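PDB 6QE2: monoacylglycerol lipase from Palaeococcus ferrophilus, which hydrolyses monoacylglycerols to glycerol and a free fatty acid, as a lipase of the alpha/beta-hydrolase superfamily. Local coordinates for residues F82-S87 and E234-P239. Numbering follows the deposited sequence.
Sequences FLFGHS and EIFEDP. With LDA (lauryl dimethylamine-N-oxide), chain D; GOL (glycerol), chain C.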
loop_
_atom_site.group_PDB
_atom_site.type_symbol
_atom_site.label_atom_id
_atom_site.label_comp_id
_atom_site.label_asym_id
_atom_site.label_seq_id
_atom_site.Cartn_x
_atom_site.Cartn_y
_atom_site.Cartn_z
ATOM N N PHE A 82 14.166 1.502 0.220
ATOM C CA PHE A 82 13.146 0.529 0.581
ATOM C C PHE A 82 11.774 1.095 0.241
ATOM O O PHE A 82 11.568 2.308 0.248
ATOM C CB PHE A 82 13.211 0.200 2.072
ATOM C CG PHE A 82 14.433 -0.574 2.474
ATOM C CD1 PHE A 82 15.561 0.079 2.941
ATOM C CD2 PHE A 82 14.450 -1.956 2.390
ATOM C CE1 PHE A 82 16.685 -0.639 3.319
ATOM C CE2 PHE A 82 15.567 -2.673 2.765
ATOM C CZ PHE A 82 16.687 -2.011 3.227
ATOM N N LEU A 83 10.823 0.205 -0.049
ATOM C CA LEU A 83 9.434 0.594 -0.255
ATOM C C LEU A 83 8.560 0.059 0.873
ATOM O O LEU A 83 8.716 -1.088 1.297
ATOM C CB LEU A 83 8.897 0.066 -1.589
ATOM C CG LEU A 83 9.658 0.397 -2.867
ATOM C CD1 LEU A 83 8.925 -0.209 -4.056
ATOM C CD2 LEU A 83 9.783 1.893 -3.027
ATOM N N PHE A 84 7.643 0.895 1.358
ATOM C CA PHE A 84 6.592 0.476 2.279
ATOM C C PHE A 84 5.256 0.904 1.699
ATOM O O PHE A 84 5.052 2.093 1.433
ATOM C CB PHE A 84 6.763 1.083 3.676
ATOM C CG PHE A 84 5.628 0.746 4.600
ATOM C CD1 PHE A 84 5.647 -0.428 5.328
ATOM C CD2 PHE A 84 4.519 1.574 4.704
ATOM C CE1 PHE A 84 4.592 -0.764 6.154
ATOM C CE2 PHE A 84 3.463 1.241 5.533
ATOM C CZ PHE A 84 3.503 0.074 6.258
ATOM N N GLY A 85 4.341 -0.045 1.533
ATOM C CA GLY A 85 3.027 0.267 1.005
ATOM C C GLY A 85 1.950 -0.465 1.776
ATOM O O GLY A 85 2.164 -1.564 2.288
ATOM N N HIS A 86 0.778 0.166 1.865
ATOM C CA HIS A 86 -0.365 -0.417 2.559
ATOM C C HIS A 86 -1.557 -0.540 1.618
ATOM O O HIS A 86 -1.934 0.433 0.956
ATOM C CB HIS A 86 -0.753 0.415 3.781
ATOM C CG HIS A 86 -2.075 0.031 4.365
ATOM N ND1 HIS A 86 -2.264 -1.141 5.069
ATOM C CD2 HIS A 86 -3.278 0.649 4.331
ATOM C CE1 HIS A 86 -3.526 -1.221 5.451
ATOM N NE2 HIS A 86 -4.164 -0.151 5.012
ATOM N N SER A 87 -2.141 -1.740 1.573
ATOM C CA SER A 87 -3.390 -2.030 0.833
ATOM C C SER A 87 -3.191 -1.804 -0.663
ATOM O O SER A 87 -2.395 -2.541 -1.285
ATOM C CB SER A 87 -4.487 -1.191 1.499
ATOM O OG SER A 87 -5.763 -1.747 1.113
ATOM N N GLU A 234 -6.448 -2.724 8.886
ATOM C CA GLU A 234 -5.425 -1.805 9.381
ATOM C C GLU A 234 -4.912 -2.336 10.713
ATOM O O GLU A 234 -5.637 -2.330 11.712
ATOM C CB GLU A 234 -5.979 -0.392 9.524
ATOM C CG GLU A 234 -6.271 0.255 8.193
ATOM C CD GLU A 234 -6.742 1.684 8.315
ATOM O OE1 GLU A 234 -6.804 2.203 9.449
ATOM O OE2 GLU A 234 -7.056 2.288 7.270
ATOM N N ILE A 235 -3.667 -2.812 10.715
ATOM C CA ILE A 235 -3.041 -3.273 11.951
ATOM C C ILE A 235 -2.401 -2.123 12.718
ATOM O O ILE A 235 -2.113 -2.284 13.916
ATOM C CB ILE A 235 -2.011 -4.378 11.638
ATOM C CG1 ILE A 235 -2.602 -5.383 10.647
ATOM C CG2 ILE A 235 -1.600 -5.132 12.900
ATOM C CD1 ILE A 235 -1.583 -6.321 10.037
ATOM N N PHE A 236 -2.222 -0.958 12.077
ATOM C CA PHE A 236 -1.432 0.147 12.631
ATOM C C PHE A 236 -1.918 0.584 14.004
ATOM O O PHE A 236 -1.106 0.925 14.875
ATOM C CB PHE A 236 -1.465 1.354 11.690
ATOM C CG PHE A 236 -0.913 1.084 10.329
ATOM C CD1 PHE A 236 -1.725 0.589 9.323
ATOM C CD2 PHE A 236 0.418 1.347 10.045
ATOM C CE1 PHE A 236 -1.217 0.345 8.062
ATOM C CE2 PHE A 236 0.933 1.102 8.788
ATOM C CZ PHE A 236 0.113 0.598 7.793
ATOM N N GLU A 237 -3.233 0.676 14.152
ATOM C CA GLU A 237 -3.846 1.118 15.395
ATOM C C GLU A 237 -4.570 0.019 16.168
ATOM O O GLU A 237 -5.341 0.310 17.075
ATOM C CB GLU A 237 -4.776 2.302 15.130
ATOM C CG GLU A 237 -4.169 3.344 14.204
ATOM C CD GLU A 237 -5.042 4.570 14.042
ATOM O OE1 GLU A 237 -5.131 5.368 14.996
ATOM O OE2 GLU A 237 -5.629 4.743 12.957
ATOM N N ASP A 238 -4.333 -1.236 15.804
ATOM C CA ASP A 238 -4.990 -2.344 16.486
ATOM C C ASP A 238 -4.568 -2.309 17.944
ATOM O O ASP A 238 -3.389 -2.139 18.245
ATOM C CB ASP A 238 -4.567 -3.671 15.861
ATOM C CG ASP A 238 -5.410 -4.835 16.335
ATOM O OD1 ASP A 238 -4.954 -5.577 17.226
ATOM O OD2 ASP A 238 -6.528 -5.006 15.815
ATOM N N PRO A 239 -5.555 -2.544 18.852
ATOM C CA PRO A 239 -5.286 -2.532 20.299
ATOM C C PRO A 239 -4.305 -3.589 20.712
ATOM O O PRO A 239 -3.391 -3.308 21.495
ATOM C CB PRO A 239 -6.681 -2.785 20.904
ATOM C CG PRO A 239 -7.677 -2.358 19.788
ATOM C CD PRO A 239 -6.982 -2.860 18.562
HETATM N N1 LDA D . -8.270 -1.909 -1.705
HETATM O O1 LDA D . -7.066 -1.640 -1.800
HETATM C CM1 LDA D . -8.936 -0.844 -0.966
HETATM C CM2 LDA D . -8.426 -3.186 -1.020
HETATM C C1 LDA D . -8.857 -2.000 -3.025
HETATM C C2 LDA D . -10.359 -1.911 -2.857
HETATM C C3 LDA D . -11.008 -1.661 -4.202
HETATM C C4 LDA D . -12.519 -1.725 -4.080
HETATM C C5 LDA D . -13.163 -1.757 -5.451
HETATM C C6 LDA D . -14.635 -1.403 -5.364
HETATM C C7 LDA D . -15.302 -1.646 -6.704
HETATM C C8 LDA D . -15.697 -0.331 -7.342
HETATM C C9 LDA D . -15.224 -0.267 -8.781
HETATM C C10 LDA D . -16.407 -0.302 -9.736
HETATM C C11 LDA D . -15.997 0.124 -11.137
HETATM C C12 LDA D . -14.832 1.078 -11.086
HETATM C C1 GOL C . -7.058 3.098 3.504
HETATM O O1 GOL C . -8.103 3.927 3.015
HETATM C C2 GOL C . -7.692 1.925 4.210
HETATM O O2 GOL C . -6.688 1.083 4.763
HETATM C C3 GOL C . -8.496 1.169 3.175
HETATM O O3 GOL C . -7.582 0.566 2.270
#
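Phe236 drives its ring between the ends of Phe84 and His86, joining the loop that follows strand 223-228 to strand 82-86 of the alpha/beta-hydrolase fold. That strand runs into what is probably the nucleophile elbow, Gly85, Ser87 and Gly89 forming the GxSxG pattern; Ser87 OG is hydrogen-bonded to NE2 of His233, the probable catalytic histidine, which directly precedes Glu234 in this loop, consistent with a role for Ser87 as the nucleophile.

The aromatic contacts come first. Phe236 and His86 make a T-shaped pair with planes 81° apart, the edge of Phe236 aimed at the imidazole face. CE1 of Phe236 sits 3.5 Å from ND1 of His86, over the rim of that ring, while Ser87 CB lies 3.6 Å above the plane on the opposite face. Phe84 and His86, with Gly85 between them, fall on the same face of strand 82-86 because side chains alternate along it, and with CG anti to the backbone N (chi1 175° and 168°) both rings reach out to Phe236. Phe84 then meets Phe236 rim to rim, with CZ of Phe84 3.8 Å from CE2 of Phe236. Phe245 and Tyr29 make further edge-to-face pairs with Phe236.

Polar links pass through the bound glycerol, for no direct hydrogen bond joins the two segments. Both imidazole nitrogens of His86 are used: ND1 pairs with Ser110 OG, and NE2 donates to glycerol O2 across 2.8 Å. A leucine in place of His86 would probably leave Ser110 OG and glycerol O2 without these partners and Phe236 without its flat neighbour. Arg28 pairs with Glu234 OE2, probably favouring the carboxylate form. The Glu234 chain, extended beyond CG, brings this same oxygen to glycerol, where hydroxyl O2 donates to OE2 of Glu234 over 2.8 Å.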